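Local coordinates for inactive PncC family protein (Escherichia coli O157:H7, PDB 5KOL) that is of unknown function, belongs to the CinA family and probably lacks the nicotinamide-nucleotide (NMN) amidohydrolase activity known from that family, at residues A[8-13]-A[168-173]; A[28-33]-A[58-63]; A[45-50]-A[162-167]; A[97-102]-A[133-138]. One frame throughout, in Å; residues are numbered along the deposited sequence.

The four contacts surround the mixed five-stranded sheet of a compact alpha/beta chain. Contact 1 ties the N-terminal arm to the end of helix 153-171, so contacts 2, 3 and 4 all fall within the span it encloses. Contacts 1 and 3 share that helix, with centres about 13 Å apart. Contact 4, also about 13 Å from contact 3, packs helix 92-106 against strand 131-138 on the other face of the sheet. Contact 2, at edge strand 61-67, lies about 19 Å from contact 1. Contacts 2 and 3 interleave along the sequence. Helix 153-171 thus joins the arm to the core, while strand 61-67 and helix 46-52 contribute to the subunit interface.

Contact 1 of 4, residues A[8-13]-A[168-173]; sequences KIVQLA and LLQLLL
Val-10 places CG1 anti to its own carbonyl carbon (chi1 -65°), where it faces Gln-170, whose CG lies opposite the backbone N (chi1 171°) and beside the carbonyl carbon. The two side chains run past one another in opposite directions, and the closest touch is between Val-10 CG1 and Gln-170 CB at 3.6 Å. The first torsion of the glutamine also lays its next methylene along the arm, with Gln-170 CG 4.1 Å from Val-10 CG1. On the lysine side, Gln-170 CG lies 3.7 Å from Lys-8 O. Lys-8 takes part through this backbone oxygen, while its side chain leads away from the helix. What crosses between the segments is therefore van der Waals contact at the surface, made by carbon atoms of a nominally polar residue. The arm has no regular secondary structure of its own. Its polar backbone is held one turn earlier on the same helix, where the Gln-167 amide bonds to it twice, NE2 giving to Lys-8 O and OE1 accepting from Val-10 N. Toward the C-terminus, Leu-173 N bonds back to Gln-170 O at 3.2 Å, and Leu-171 O and Leu-172 O bond to Arg-6 and Arg-28 respectively. The arm thus lies along helix 153-171, and the same helix also sends Leu-168 and Leu-171 onto strand 131-138 and Leu-169 toward helix 18-31.

Contact 2 of 4, residues A[28-33]-A[58-63]; sequences RLIADQ and PKFYGA
Leu-29 and Ile-30, in the last turn of helix 18-31, meet Lys-59 and Phe-60 near the beginning of strand 61-67. Arg-28, which opens the segment, looks elsewhere: its NE makes a salt bridge to Asp-32 OD2, 2.8 Å away, with an N-H...O angle of 159° and the carboxylate oxygen met from above its plane. Leu-29 follows, reaching toward the aromatic ring with one branch, and Leu-29 CD1 approaches Phe-60 CD2 to 3.6 Å at an oblique angle. Ile-30 spreads over two partners. Its CG1, anti to the carbonyl carbon (chi1 -66°), comes within 4.1 Å of Phe-60 CB, and the terminal methyl CD1 settles 3.7 Å from Lys-59 CB. The lysine contributes only the aliphatic part of an extended chain, since its ammonium group goes on to a salt bridge with Asp-56. Gln-33 is the first residue to leave helical backbone angles; its positive phi belongs to a Schellman motif, with Gln-33 N bonded to Ile-30 O at 3.1 Å. On the other segment, Tyr-61 CB lies over one face of the Phe-60 ring, 3.8 Å above the plane and offset toward the rim. Phe-60 pairs through its backbone with Leu-36, on whose side chain Leu-29 also rests, so the helix end packs beside strand 36-40, which joins strand 61-67 through helix 46-52 in a beta-alpha-beta crossover. Strand 61-67 is the outermost strand of the sheet within the chain, and backbone bonds from Gly-62 reach the second subunit.

Contact 3 of 4, residues A[45-50]-A[162-167]; sequences GKLASA and RFALAQ
The tight part of this contact is one leucine pair: Leu-47 CD1 sits 3.7 Å from Leu-165 CD2 and 3.9 Å from Leu-165 CG, the two leucines overlapping flank to flank, each pointing back toward the other's backbone. Leu-47 gets there by carrying CG opposite its backbone N (chi1 173°) and bending at chi2 (65°), which swings CD1 across to the other helix. The same methyl serves a second partner, Ala-164 CB, at a slacker 4.4 Å. Leu-165 divides its branches, CD2 going to Leu-47 while CD1 lies 4.4 Å from Ala-50 CB, the loose flank of the interface. All four residues are buried and apolar. The helices lie on the same face of the sheet in this alpha/beta fold, their axes 10.7 Å apart at a signed crossing angle of -54°. Only about one turn of each helix takes part, with alanines at two of the four touching positions. Underneath, Leu-47 and Ala-164 both rest on Ile-112 and Ile-114 of the central strand 110-116, whereas Ile-18 of helix 18-31 covers Ala-50 and Leu-165. Helix 46-52 begins after Gly-45, its N-cap, and the carboxylate of Glu-40 receives the amides of both Leu-47 and Ala-48. Away from the leucines the character changes. Lys-46 extends to the exposed side and toward the second subunit, where Ser-49 of that chain packs against it. A hydrogen bond of Ser-49 OG to Lys-46 NZ of the second subunit is doubtful, because this serine has two conformers. Arg-162, partly exposed, turns away from helix 46-52.

Contact 4 of 4, residues A[97-102]-A[133-138]; sequences EMATGA and WFAWHI
The imidazole of His-137 is met obliquely by the methyl of Thr-100, whose CG2 stands 4.3 Å from His-137 ND1. That nitrogen has its polar partner in Asn-142 OD1, so the methyl touches a ring already tethered by a hydrogen bond. The Trp-136 indole points away from the helix and has the backbone carbon Phe-134 C over one face, 4.2 Å above the plane and offset toward the rim. At the centre two methyl groups meet: Ala-99 CB lies 3.9 Å from Ala-135 CB, and these small side chains let the helix axis come to 7.4 Å from the strand axis, with their N-to-C directions 38° apart. His-137 CB adds a looser touch, 4.4 Å from Ala-99 O, a carbonyl also bound by Ser-111 OG. This is a helix lying on a sheet in a three-layer alpha/beta/alpha arrangement. Strand 131-138 forms a beta hairpin with strand 141-148, and on its other side it is bonded antiparallel to strand 110-116. Because side chains alternate along a strand, neighbouring residues serve opposite layers. Ala-135 and His-137 face helix 92-106, whereas Phe-134 and Trp-136 turn to helix 153-171, where the Phe-134 ring meets that of Phe-163 with the planes at about 60° and Trp-136 NE1 donates to Ala-164 O.

Contact 1 of 4, residues A[8-13]-A[168-173]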
loop_
_atom_site.group_PDB
_atom_site.type_symbol
_atom_site.label_atom_id
_atom_site.label_comp_id
_atom_site.label_asym_id
_atom_site.label_seq_id
_atom_site.Cartn_x
_atom_site.Cartn_y
_atom_site.Cartn_z
ATOM N N LYS A 8 23.436 13.190 7.642
ATOM C CA LYS A 8 22.923 14.474 7.184
ATOM C C LYS A 8 21.438 14.321 6.900
ATOM O O LYS A 8 21.026 13.349 6.260
ATOM C CB LYS A 8 23.657 14.991 5.922
ATOM C CG LYS A 8 25.156 15.195 6.088
ATOM C CD LYS A 8 25.879 15.598 4.779
ATOM C CE LYS A 8 26.973 16.625 5.063
ATOM N NZ LYS A 8 27.612 17.202 3.817
ATOM N N ILE A 9 20.639 15.261 7.398
ATOM C CA ILE A 9 19.238 15.365 7.008
ATOM C C ILE A 9 19.197 15.946 5.596
ATOM O O ILE A 9 19.553 17.108 5.389
ATOM C CB ILE A 9 18.449 16.233 7.991
ATOM C CG1 ILE A 9 18.452 15.600 9.390
ATOM C CG2 ILE A 9 17.018 16.430 7.504
ATOM C CD1 ILE A 9 17.661 14.303 9.454
ATOM N N VAL A 10 18.776 15.141 4.619
ATOM C CA VAL A 10 18.794 15.617 3.243
ATOM C C VAL A 10 17.839 16.794 3.102
ATOM O O VAL A 10 16.765 16.832 3.718
ATOM C CB VAL A 10 18.442 14.483 2.265
ATOM C CG1 VAL A 10 19.508 13.405 2.304
ATOM C CG2 VAL A 10 17.089 13.889 2.586
ATOM N N GLN A 11 18.250 17.785 2.317
ATOM C CA GLN A 11 17.413 18.934 1.990
ATOM C C GLN A 11 16.889 18.727 0.574
ATOM O O GLN A 11 17.657 18.796 -0.391
ATOM C CB GLN A 11 18.203 20.239 2.104
ATOM C CG GLN A 11 18.957 20.421 3.422
ATOM C CD GLN A 11 18.080 20.927 4.564
ATOM O OE1 GLN A 11 17.389 20.150 5.233
ATOM N NE2 GLN A 11 18.116 22.236 4.802
ATOM N N LEU A 12 15.593 18.456 0.444
ATOM C CA LEU A 12 15.032 18.111 -0.856
ATOM C C LEU A 12 15.224 19.248 -1.856
ATOM O O LEU A 12 14.943 20.414 -1.558
ATOM C CB LEU A 12 13.553 17.782 -0.721
ATOM C CG LEU A 12 13.187 16.478 -0.002
ATOM C CD1 LEU A 12 11.701 16.479 0.310
ATOM C CD2 LEU A 12 13.561 15.259 -0.856
ATOM N N ALA A 13 15.689 18.898 -3.043
ATOM C CA ALA A 13 15.850 19.826 -4.155
ATOM C C ALA A 13 14.825 19.486 -5.231
ATOM O O ALA A 13 14.297 18.368 -5.285
ATOM C CB ALA A 13 17.269 19.743 -4.725
ATOM N N LEU A 168 17.034 7.483 2.270
ATOM C CA LEU A 168 17.617 6.158 2.108
ATOM C C LEU A 168 18.849 6.223 1.210
ATOM O O LEU A 168 19.861 5.568 1.475
ATOM C CB LEU A 168 16.576 5.174 1.577
ATOM C CG LEU A 168 17.162 3.777 1.334
ATOM C CD1 LEU A 168 17.776 3.191 2.628
ATOM C CD2 LEU A 168 16.075 2.856 0.832
ATOM N N LEU A 169 18.787 7.037 0.154
ATOM C CA LEU A 169 19.948 7.257 -0.696
ATOM C C LEU A 169 21.133 7.765 0.121
ATOM O O LEU A 169 22.256 7.277 -0.032
ATOM C CB LEU A 169 19.573 8.246 -1.802
ATOM C CG LEU A 169 18.726 7.580 -2.901
ATOM C CD1 LEU A 169 18.253 8.578 -3.952
ATOM C CD2 LEU A 169 19.577 6.508 -3.575
ATOM N N GLN A 170 20.893 8.751 0.995
ATOM C CA GLN A 170 21.962 9.276 1.841
ATOM C C GLN A 170 22.554 8.174 2.706
ATOM O O GLN A 170 23.775 8.041 2.818
ATOM C CB GLN A 170 21.434 10.411 2.724
ATOM C CG GLN A 170 22.422 10.879 3.808
ATOM C CD GLN A 170 23.684 11.509 3.229
ATOM O OE1 GLN A 170 24.800 11.330 3.744
ATOM N NE2 GLN A 170 23.511 12.246 2.151
ATOM N N LEU A 171 21.692 7.364 3.325
ATOM C CA LEU A 171 22.178 6.325 4.219
ATOM C C LEU A 171 22.887 5.201 3.467
ATOM O O LEU A 171 23.632 4.436 4.086
ATOM C CB LEU A 171 21.007 5.773 5.043
ATOM C CG LEU A 171 20.346 6.779 5.992
ATOM C CD1 LEU A 171 19.129 6.181 6.708
ATOM C CD2 LEU A 171 21.352 7.311 7.010
ATOM N N LEU A 172 22.681 5.085 2.157
ATOM C CA LEU A 172 23.335 4.051 1.361
ATOM C C LEU A 172 24.700 4.478 0.833
ATOM O O LEU A 172 25.380 3.672 0.188
ATOM C CB LEU A 172 22.439 3.641 0.187
ATOM C CG LEU A 172 21.257 2.741 0.536
ATOM C CD1 LEU A 172 20.401 2.484 -0.701
ATOM C CD2 LEU A 172 21.756 1.429 1.147
ATOM N N LEU A 173 25.114 5.714 1.072
ATOM C CA LEU A 173 26.459 6.126 0.705
ATOM C C LEU A 173 27.475 5.280 1.476
ATOM O O LEU A 173 27.262 4.963 2.653
ATOM C CB LEU A 173 26.669 7.612 0.988
ATOM C CG LEU A 173 25.752 8.569 0.233
ATOM C CD1 LEU A 173 25.974 9.979 0.735
ATOM C CD2 LEU A 173 25.999 8.470 -1.264
ATOM O OXT LEU A 173 28.514 4.887 0.936
#

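Contact 2 of 4, residues A[28-33]-A[58-63]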
loop_
_atom_site.group_PDB
_atom_site.type_symbol
_atom_site.label_atom_id
_atom_site.label_comp_id
_atom_site.label_asym_id
_atom_site.label_seq_id
_atom_site.Cartn_x
_atom_site.Cartn_y
_atom_site.Cartn_z
ATOM N N ARG A 28 20.617 1.102 -7.513
ATOM C CA ARG A 28 21.528 0.856 -6.400
ATOM C C ARG A 28 21.207 -0.461 -5.696
ATOM O O ARG A 28 22.112 -1.264 -5.402
ATOM C CB ARG A 28 21.455 2.018 -5.415
ATOM C CG ARG A 28 22.261 1.782 -4.180
ATOM C CD ARG A 28 23.724 1.506 -4.520
ATOM N NE ARG A 28 24.427 1.103 -3.312
ATOM C CZ ARG A 28 24.978 1.960 -2.464
ATOM N NH1 ARG A 28 24.924 3.268 -2.713
ATOM N NH2 ARG A 28 25.580 1.507 -1.369
ATOM N N LEU A 29 19.929 -0.691 -5.395
ATOM C CA LEU A 29 19.565 -1.909 -4.677
ATOM C C LEU A 29 19.702 -3.140 -5.564
ATOM O O LEU A 29 20.087 -4.210 -5.077
ATOM C CB LEU A 29 18.150 -1.810 -4.115
ATOM C CG LEU A 29 17.840 -0.646 -3.172
ATOM C CD1 LEU A 29 16.332 -0.457 -3.015
ATOM C CD2 LEU A 29 18.509 -0.873 -1.833
ATOM N N ILE A 30 19.389 -3.012 -6.857
ATOM C CA ILE A 30 19.602 -4.124 -7.779
ATOM C C ILE A 30 21.081 -4.480 -7.839
ATOM O O ILE A 30 21.457 -5.658 -7.816
ATOM C CB ILE A 30 19.046 -3.781 -9.175
ATOM C CG1 ILE A 30 17.531 -3.632 -9.133
ATOM C CG2 ILE A 30 19.428 -4.857 -10.194
ATOM C CD1 ILE A 30 16.932 -3.259 -10.471
ATOM N N ALA A 31 21.942 -3.464 -7.904
ATOM C CA ALA A 31 23.373 -3.709 -7.956
ATOM C C ALA A 31 23.846 -4.406 -6.689
ATOM O O ALA A 31 24.698 -5.303 -6.741
ATOM C CB ALA A 31 24.118 -2.392 -8.165
ATOM N N ASP A 32 23.294 -4.014 -5.544
ATOM C CA ASP A 32 23.661 -4.610 -4.268
ATOM C C ASP A 32 22.915 -5.906 -3.989
ATOM O O ASP A 32 23.139 -6.512 -2.935
ATOM C CB ASP A 32 23.400 -3.619 -3.131
ATOM C CG ASP A 32 24.341 -2.429 -3.167
ATOM O OD1 ASP A 32 25.298 -2.441 -3.974
ATOM O OD2 ASP A 32 24.128 -1.482 -2.380
ATOM N N GLN A 33 22.043 -6.343 -4.895
ATOM C CA GLN A 33 21.220 -7.533 -4.683
ATOM C C GLN A 33 20.496 -7.479 -3.335
ATOM O O GLN A 33 20.464 -8.447 -2.569
ATOM C CB GLN A 33 22.067 -8.803 -4.821
ATOM C CG GLN A 33 22.232 -9.224 -6.268
ATOM C CD GLN A 33 20.892 -9.260 -7.003
ATOM O OE1 GLN A 33 20.612 -8.412 -7.859
ATOM N NE2 GLN A 33 20.055 -10.237 -6.662
ATOM N N PRO A 58 10.203 -5.349 -9.852
ATOM C CA PRO A 58 10.241 -6.708 -9.290
ATOM C C PRO A 58 11.632 -7.189 -8.967
ATOM O O PRO A 58 11.763 -8.169 -8.228
ATOM C CB PRO A 58 9.607 -7.568 -10.396
ATOM C CG PRO A 58 8.907 -6.617 -11.277
ATOM C CD PRO A 58 9.744 -5.382 -11.248
ATOM N N LYS A 59 12.670 -6.540 -9.495
ATOM C CA LYS A 59 14.036 -6.924 -9.197
ATOM C C LYS A 59 14.502 -6.445 -7.829
ATOM O O LYS A 59 15.586 -6.843 -7.397
ATOM C CB LYS A 59 14.978 -6.397 -10.285
ATOM C CG LYS A 59 14.819 -7.129 -11.613
ATOM C CD LYS A 59 15.712 -6.538 -12.691
ATOM C CE LYS A 59 15.583 -7.327 -13.988
ATOM N NZ LYS A 59 16.202 -6.638 -15.168
ATOM N N PHE A 60 13.720 -5.622 -7.126
ATOM C CA PHE A 60 14.168 -5.186 -5.806
ATOM C C PHE A 60 13.041 -4.946 -4.810
ATOM O O PHE A 60 13.321 -4.744 -3.623
ATOM C CB PHE A 60 15.018 -3.911 -5.914
ATOM C CG PHE A 60 14.231 -2.678 -6.286
ATOM C CD1 PHE A 60 13.899 -2.424 -7.601
ATOM C CD2 PHE A 60 13.846 -1.764 -5.318
ATOM C CE1 PHE A 60 13.186 -1.294 -7.943
ATOM C CE2 PHE A 60 13.127 -0.633 -5.658
ATOM C CZ PHE A 60 12.799 -0.398 -6.972
ATOM N N TYR A 61 11.777 -4.969 -5.248
ATOM C CA TYR A 61 10.671 -4.597 -4.363
ATOM C C TYR A 61 9.445 -5.453 -4.632
ATOM O O TYR A 61 8.979 -5.527 -5.770
ATOM C CB TYR A 61 10.304 -3.118 -4.540
ATOM C CG TYR A 61 9.150 -2.614 -3.674
ATOM C CD1 TYR A 61 9.313 -2.422 -2.304
ATOM C CD2 TYR A 61 7.917 -2.280 -4.243
ATOM C CE1 TYR A 61 8.258 -1.933 -1.510
ATOM C CE2 TYR A 61 6.859 -1.797 -3.466
ATOM C CZ TYR A 61 7.045 -1.622 -2.100
ATOM O OH TYR A 61 6.018 -1.129 -1.336
ATOM N N GLY A 62 8.890 -6.052 -3.576
ATOM C CA GLY A 62 7.652 -6.788 -3.734
ATOM C C GLY A 62 6.572 -6.462 -2.720
ATOM O O GLY A 62 5.391 -6.432 -3.073
ATOM N N ALA A 63 6.953 -6.196 -1.472
ATOM C CA ALA A 63 6.020 -6.169 -0.349
ATOM C C ALA A 63 5.905 -4.768 0.224
ATOM O O ALA A 63 6.891 -4.214 0.737
ATOM C CB ALA A 63 6.463 -7.151 0.742
#

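Contact 3 of 4, residues A[45-50]-A[162-167]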
loop_
_atom_site.group_PDB
_atom_site.type_symbol
_atom_site.label_atom_id
_atom_site.label_comp_id
_atom_site.label_asym_id
_atom_site.label_seq_id
_atom_site.Cartn_x
_atom_site.Cartn_y
_atom_site.Cartn_z
ATOM N N GLY A 45 -0.047 4.488 1.196
ATOM C CA GLY A 45 0.244 3.677 0.029
ATOM C C GLY A 45 0.945 4.433 -1.079
ATOM O O GLY A 45 1.320 3.822 -2.094
ATOM N N LYS A 46 1.146 5.740 -0.911
ATOM C CA LYS A 46 1.774 6.527 -1.963
ATOM C C LYS A 46 3.278 6.279 -2.057
ATOM O O LYS A 46 3.850 6.499 -3.132
ATOM C CB LYS A 46 1.480 8.020 -1.756
ATOM C CG LYS A 46 0.040 8.420 -2.093
ATOM C CD LYS A 46 -0.229 9.883 -1.759
ATOM C CE LYS A 46 -1.596 10.363 -2.251
ATOM N NZ LYS A 46 -1.676 10.447 -3.736
ATOM N N LEU A 47 3.935 5.834 -0.970
ATOM C CA LEU A 47 5.334 5.423 -1.070
ATOM C C LEU A 47 5.461 4.139 -1.884
ATOM O O LEU A 47 6.273 4.058 -2.816
ATOM C CB LEU A 47 5.935 5.233 0.334
ATOM C CG LEU A 47 7.353 4.651 0.397
ATOM C CD1 LEU A 47 8.401 5.602 -0.233
ATOM C CD2 LEU A 47 7.773 4.292 1.835
ATOM N N ALA A 48 4.637 3.132 -1.555
ATOM C CA ALA A 48 4.565 1.911 -2.353
ATOM C C ALA A 48 4.276 2.216 -3.815
ATOM O O ALA A 48 4.907 1.634 -4.708
ATOM C CB ALA A 48 3.495 0.980 -1.785
ATOM N N SER A 49 3.318 3.117 -4.068
ATOM C CA SER A 49 2.988 3.491 -5.442
ATOM C C SER A 49 4.184 4.107 -6.152
ATOM O O SER A 49 4.388 3.871 -7.354
ATOM C CB SER A 49 1.809 4.463 -5.450
ATOM O OG SER A 49 1.483 4.828 -6.778
ATOM N N ALA A 50 4.975 4.907 -5.443
ATOM C CA ALA A 50 6.164 5.489 -6.051
ATOM C C ALA A 50 7.120 4.396 -6.512
ATOM O O ALA A 50 7.659 4.451 -7.624
ATOM C CB ALA A 50 6.850 6.421 -5.054
ATOM N N ARG A 162 8.954 11.760 -0.850
ATOM C CA ARG A 162 10.250 12.108 -1.444
ATOM C C ARG A 162 11.374 12.046 -0.417
ATOM O O ARG A 162 12.477 11.573 -0.716
ATOM C CB ARG A 162 10.209 13.511 -2.070
ATOM C CG ARG A 162 9.448 13.574 -3.389
ATOM C CD ARG A 162 9.198 15.034 -3.837
ATOM N NE ARG A 162 10.412 15.772 -4.155
ATOM C CZ ARG A 162 10.542 17.084 -3.980
ATOM N NH1 ARG A 162 9.539 17.790 -3.449
ATOM N NH2 ARG A 162 11.682 17.688 -4.299
ATOM N N PHE A 163 11.124 12.541 0.795
ATOM C CA PHE A 163 12.159 12.531 1.827
ATOM C C PHE A 163 12.544 11.102 2.219
ATOM O O PHE A 163 13.725 10.790 2.394
ATOM C CB PHE A 163 11.677 13.300 3.060
ATOM C CG PHE A 163 12.656 13.278 4.186
ATOM C CD1 PHE A 163 13.716 14.163 4.206
ATOM C CD2 PHE A 163 12.524 12.363 5.230
ATOM C CE1 PHE A 163 14.640 14.154 5.220
ATOM C CE2 PHE A 163 13.449 12.347 6.262
ATOM C CZ PHE A 163 14.511 13.233 6.257
ATOM N N ALA A 164 11.545 10.233 2.401
ATOM C CA ALA A 164 11.807 8.841 2.770
ATOM C C ALA A 164 12.768 8.170 1.789
ATOM O O ALA A 164 13.684 7.432 2.190
ATOM C CB ALA A 164 10.481 8.070 2.828
ATOM N N LEU A 165 12.574 8.434 0.496
ATOM C CA LEU A 165 13.422 7.885 -0.560
ATOM C C LEU A 165 14.799 8.544 -0.565
ATOM O O LEU A 165 15.831 7.859 -0.610
ATOM C CB LEU A 165 12.725 8.096 -1.913
ATOM C CG LEU A 165 11.378 7.361 -2.097
ATOM C CD1 LEU A 165 10.745 7.749 -3.413
ATOM C CD2 LEU A 165 11.567 5.852 -2.062
ATOM N N ALA A 166 14.834 9.881 -0.558
ATOM C CA ALA A 166 16.104 10.597 -0.640
ATOM C C ALA A 166 17.003 10.286 0.550
ATOM O O ALA A 166 18.233 10.187 0.407
ATOM C CB ALA A 166 15.846 12.104 -0.745
ATOM N N GLN A 167 16.416 10.153 1.744
ATOM C CA GLN A 167 17.251 9.856 2.904
ATOM C C GLN A 167 17.772 8.423 2.866
ATOM O O GLN A 167 18.849 8.152 3.399
ATOM C CB GLN A 167 16.494 10.114 4.216
ATOM C CG GLN A 167 17.392 9.970 5.474
ATOM C CD GLN A 167 18.369 11.131 5.654
ATOM O OE1 GLN A 167 18.022 12.306 5.435
ATOM N NE2 GLN A 167 19.597 10.812 6.046
#

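Contact 4 of 4, residues A[97-102]-A[133-138]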
loop_
_atom_site.group_PDB
_atom_site.type_symbol
_atom_site.label_atom_id
_atom_site.label_comp_id
_atom_site.label_asym_id
_atom_site.label_seq_id
_atom_site.Cartn_x
_atom_site.Cartn_y
_atom_site.Cartn_z
ATOM N N GLU A 97 9.887 0.310 15.028
ATOM C CA GLU A 97 9.214 -0.993 15.015
ATOM C C GLU A 97 8.520 -1.275 13.692
ATOM O O GLU A 97 8.446 -2.440 13.272
ATOM C CB GLU A 97 8.197 -1.110 16.151
ATOM C CG GLU A 97 8.803 -1.021 17.519
ATOM C CD GLU A 97 7.750 -1.144 18.584
ATOM O OE1 GLU A 97 7.246 -0.077 18.970
ATOM O OE2 GLU A 97 7.450 -2.271 19.031
ATOM N N MET A 98 7.951 -0.252 13.038
ATOM C CA MET A 98 7.335 -0.549 11.749
ATOM C C MET A 98 8.383 -0.998 10.745
ATOM O O MET A 98 8.123 -1.888 9.930
ATOM C CB MET A 98 6.550 0.633 11.168
ATOM C CG MET A 98 5.297 1.026 11.928
ATOM S SD MET A 98 4.652 2.682 11.502
ATOM C CE MET A 98 4.191 2.401 9.764
ATOM N N ALA A 99 9.575 -0.395 10.795
ATOM C CA ALA A 99 10.645 -0.769 9.875
ATOM C C ALA A 99 11.137 -2.195 10.134
ATOM O O ALA A 99 11.440 -2.932 9.189
ATOM C CB ALA A 99 11.800 0.225 9.985
ATOM N N THR A 100 11.251 -2.601 11.405
ATOM C CA THR A 100 11.691 -3.970 11.658
ATOM C C THR A 100 10.568 -4.973 11.447
ATOM O O THR A 100 10.833 -6.106 11.023
ATOM C CB THR A 100 12.264 -4.121 13.076
ATOM O OG1 THR A 100 11.279 -3.752 14.047
ATOM C CG2 THR A 100 13.501 -3.252 13.253
ATOM N N GLY A 101 9.318 -4.582 11.725
ATOM C CA GLY A 101 8.200 -5.463 11.426
ATOM C C GLY A 101 8.075 -5.777 9.946
ATOM O O GLY A 101 7.793 -6.917 9.568
ATOM N N ALA A 102 8.280 -4.772 9.082
ATOM C CA ALA A 102 8.192 -5.037 7.648
ATOM C C ALA A 102 9.294 -5.988 7.202
ATOM O O ALA A 102 9.057 -6.884 6.378
ATOM C CB ALA A 102 8.258 -3.724 6.854
ATOM N N TRP A 133 7.639 11.126 11.480
ATOM C CA TRP A 133 8.767 10.294 11.884
ATOM C C TRP A 133 9.082 9.252 10.821
ATOM O O TRP A 133 8.179 8.666 10.227
ATOM C CB TRP A 133 8.464 9.599 13.201
ATOM C CG TRP A 133 8.830 10.422 14.388
ATOM C CD1 TRP A 133 7.992 11.170 15.157
ATOM C CD2 TRP A 133 10.148 10.596 14.934
ATOM N NE1 TRP A 133 8.700 11.789 16.163
ATOM C CE2 TRP A 133 10.026 11.456 16.046
ATOM C CE3 TRP A 133 11.417 10.108 14.589
ATOM C CZ2 TRP A 133 11.134 11.844 16.827
ATOM C CZ3 TRP A 133 12.520 10.490 15.371
ATOM C CH2 TRP A 133 12.366 11.351 16.473
ATOM N N PHE A 134 10.366 9.003 10.601
ATOM C CA PHE A 134 10.803 8.055 9.589
ATOM C C PHE A 134 11.738 7.043 10.222
ATOM O O PHE A 134 12.449 7.365 11.170
ATOM C CB PHE A 134 11.545 8.759 8.449
ATOM C CG PHE A 134 10.739 9.815 7.735
ATOM C CD1 PHE A 134 10.644 11.098 8.245
ATOM C CD2 PHE A 134 10.139 9.533 6.521
ATOM C CE1 PHE A 134 9.913 12.085 7.576
ATOM C CE2 PHE A 134 9.410 10.510 5.830
ATOM C CZ PHE A 134 9.299 11.787 6.360
ATOM N N ALA A 135 11.776 5.831 9.672
ATOM C CA ALA A 135 12.796 4.871 10.081
ATOM C C ALA A 135 13.260 4.072 8.870
ATOM O O ALA A 135 12.485 3.822 7.936
ATOM C CB ALA A 135 12.281 3.922 11.199
ATOM N N TRP A 136 14.541 3.684 8.886
ATOM C CA TRP A 136 15.128 2.837 7.853
ATOM C C TRP A 136 15.935 1.717 8.493
ATOM O O TRP A 136 16.703 1.960 9.424
ATOM C CB TRP A 136 16.065 3.623 6.924
ATOM C CG TRP A 136 15.431 4.850 6.305
ATOM C CD1 TRP A 136 14.887 4.952 5.065
ATOM C CD2 TRP A 136 15.288 6.140 6.918
ATOM N NE1 TRP A 136 14.403 6.232 4.856
ATOM C CE2 TRP A 136 14.645 6.980 5.981
ATOM C CE3 TRP A 136 15.671 6.674 8.158
ATOM C CZ2 TRP A 136 14.353 8.311 6.255
ATOM C CZ3 TRP A 136 15.377 7.997 8.431
ATOM C CH2 TRP A 136 14.725 8.802 7.485
ATOM N N HIS A 137 15.789 0.506 7.960
ATOM C CA HIS A 137 16.594 -0.644 8.350
ATOM C C HIS A 137 17.551 -0.951 7.208
ATOM O O HIS A 137 17.114 -1.174 6.074
ATOM C CB HIS A 137 15.721 -1.862 8.648
ATOM C CG HIS A 137 16.500 -3.090 9.020
ATOM N ND1 HIS A 137 16.634 -3.521 10.324
ATOM C CD2 HIS A 137 17.180 -3.983 8.260
ATOM C CE1 HIS A 137 17.367 -4.620 10.351
ATOM N NE2 HIS A 137 17.709 -4.925 9.112
ATOM N N ILE A 138 18.846 -0.939 7.498
ATOM C CA ILE A 138 19.872 -1.258 6.512
ATOM C C ILE A 138 20.939 -2.098 7.183
ATOM O O ILE A 138 21.447 -1.722 8.244
ATOM C CB ILE A 138 20.530 -0.007 5.909
ATOM C CG1 ILE A 138 19.495 1.071 5.628
ATOM C CG2 ILE A 138 21.323 -0.393 4.667
ATOM C CD1 ILE A 138 20.082 2.419 5.393
#